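Side-chain contact in AF1502 (PDB 5A1Q), which is of unknown function but belongs to the STAC domain family, which is associated with transmembrane solute transport and two-component signal transduction systems: residues Asp12-Lys15 / Lys16-Pro20. Residues are numbered along the deposited sequence; the frame is centred on the assembly and turned at random.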
loop_
_atom_site.group_PDB
_atom_site.type_symbol
_atom_site.label_atom_id
_atom_site.label_comp_id
_atom_site.label_asym_id
_atom_site.label_seq_id
_atom_site.Cartn_x
_atom_site.Cartn_y
_atom_site.Cartn_z
ATOM N N ASP A 12 -12.497 12.233 -4.356
ATOM C CA ASP A 12 -12.619 13.625 -4.821
ATOM C C ASP A 12 -11.463 14.519 -4.298
ATOM O O ASP A 12 -10.846 15.254 -5.092
ATOM C CB ASP A 12 -13.972 14.201 -4.472
ATOM C CG ASP A 12 -15.106 13.632 -5.352
ATOM O OD1 ASP A 12 -14.793 12.944 -6.366
ATOM O OD2 ASP A 12 -16.274 13.816 -4.981
ATOM N N GLU A 13 -11.091 14.379 -3.032
ATOM C CA GLU A 13 -9.955 15.157 -2.508
ATOM C C GLU A 13 -8.635 14.771 -3.217
ATOM O O GLU A 13 -7.834 15.653 -3.521
ATOM C CB GLU A 13 -9.796 15.006 -0.977
ATOM C CG GLU A 13 -10.928 15.610 -0.170
ATOM C CD GLU A 13 -10.811 17.111 0.038
ATOM O OE1 GLU A 13 -9.831 17.730 -0.420
ATOM O OE2 GLU A 13 -11.716 17.671 0.687
ATOM N N LEU A 14 -8.416 13.482 -3.482
ATOM C CA LEU A 14 -7.183 13.063 -4.092
ATOM C C LEU A 14 -7.103 13.497 -5.535
ATOM O O LEU A 14 -6.047 13.941 -6.016
ATOM C CB LEU A 14 -7.020 11.543 -3.957
ATOM C CG LEU A 14 -6.752 10.946 -2.575
ATOM C CD1 LEU A 14 -7.025 9.444 -2.545
ATOM C CD2 LEU A 14 -5.311 11.172 -2.174
ATOM N N LYS A 15 -8.228 13.435 -6.255
ATOM C CA LYS A 15 -8.237 13.840 -7.647
ATOM C C LYS A 15 -7.964 15.322 -7.781
ATOM O O LYS A 15 -7.318 15.710 -8.761
ATOM C CB LYS A 15 -9.555 13.549 -8.304
ATOM C CG LYS A 15 -9.790 12.110 -8.610
ATOM C CD LYS A 15 -11.188 11.989 -9.204
ATOM C CE LYS A 15 -11.270 10.805 -10.106
ATOM N NZ LYS A 15 -12.695 10.666 -10.528
ATOM N N LYS A 16 -8.420 16.126 -6.800
ATOM C CA LYS A 16 -8.110 17.558 -6.805
ATOM C C LYS A 16 -6.593 17.795 -6.878
ATOM O O LYS A 16 -6.144 18.761 -7.526
ATOM C CB LYS A 16 -8.714 18.232 -5.564
ATOM C CG LYS A 16 -8.973 19.720 -5.663
ATOM C CD LYS A 16 -10.304 20.073 -5.022
ATOM C CE LYS A 16 -11.474 19.695 -5.929
ATOM N NZ LYS A 16 -12.772 19.640 -5.204
ATOM N N GLU A 17 -5.810 16.987 -6.167
ATOM C CA GLU A 17 -4.345 17.137 -6.123
ATOM C C GLU A 17 -3.571 16.392 -7.251
ATOM O O GLU A 17 -2.628 16.943 -7.844
ATOM C CB GLU A 17 -3.834 16.683 -4.744
ATOM C CG GLU A 17 -4.267 17.572 -3.592
ATOM C CD GLU A 17 -3.755 18.979 -3.770
ATOM O OE1 GLU A 17 -2.564 19.132 -4.095
ATOM O OE2 GLU A 17 -4.557 19.912 -3.651
ATOM N N ILE A 18 -4.017 15.184 -7.584
ATOM C CA ILE A 18 -3.261 14.158 -8.329
ATOM C C ILE A 18 -3.849 13.910 -9.756
ATOM O O ILE A 18 -3.190 13.314 -10.638
ATOM C CB ILE A 18 -3.209 12.842 -7.493
ATOM C CG1 ILE A 18 -2.239 13.005 -6.258
ATOM C CG2 ILE A 18 -2.814 11.633 -8.287
ATOM C CD1 ILE A 18 -2.579 12.031 -5.118
ATOM N N GLY A 19 -5.086 14.305 -10.001
ATOM C CA GLY A 19 -5.764 14.045 -11.273
ATOM C C GLY A 19 -6.455 12.716 -11.310
ATOM O O GLY A 19 -6.484 11.952 -10.312
ATOM N N PRO A 20 -6.996 12.364 -12.494
ATOM C CA PRO A 20 -7.805 11.146 -12.631
ATOM C C PRO A 20 -7.160 9.829 -12.146
ATOM O O PRO A 20 -7.843 8.902 -11.685
ATOM C CB PRO A 20 -8.124 11.142 -14.147
ATOM C CG PRO A 20 -8.049 12.518 -14.569
ATOM C CD PRO A 20 -7.056 13.207 -13.693
#
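Leu-14 and Ile-18 lie side by side on the last turn of helix 7-18 and point the same way, with CD2 of Leu-14 and CD1 of Ile-18 4.1 Å apart. Leu-14 CG and Ile-18 CG1 are both anti to the carbonyl carbon (chi1 -70° and -72°); matching torsions one helical turn apart keep the side chains aligned. Leu-14 is buried against Ala-22 of helix 22-33, while Ile-18 meets Tyr-59 of helix 57-70 but remains partly exposed. Along the backbone of the same turn, Ile-18 N donates to Leu-14 O at 2.9 Å, nearly along the C=O axis, and CB of Ile-18 rests 3.4 Å from the same oxygen. Glu-17 N adds a second, weak and bent bond to Leu-14 O. Over the outer surface runs Lys-16, whose CB the backbone sets 3.4 Å from Glu-13 O. With CG anti to the backbone N and bends at chi2 and chi3, its ammonium is carried back toward Asp-12 and Glu-13, yet NZ stops 5.9 Å from OE1 of Glu-13, too far for a salt bridge. The two glutamates have other counterions: Glu-13 pairs with Lys-9 and Glu-17 with Arg-66. In Lys-15, CG lies anti to the carbonyl carbon and so comes 3.7 Å from Gly-19 O; the rest of the chain is extended. Gly-19 N closes the last turn with a bond to Lys-15 O at 2.9 Å, and its positive phi of 87°, a backbone shape suited to a residue without a side chain, ends the helix before Pro-20. Chemically, backbone hydrogen bonds and one aliphatic pair hold this helix end together, and any attraction between Lys-16 and the nearby acids is probably diffuse and screened by solvent.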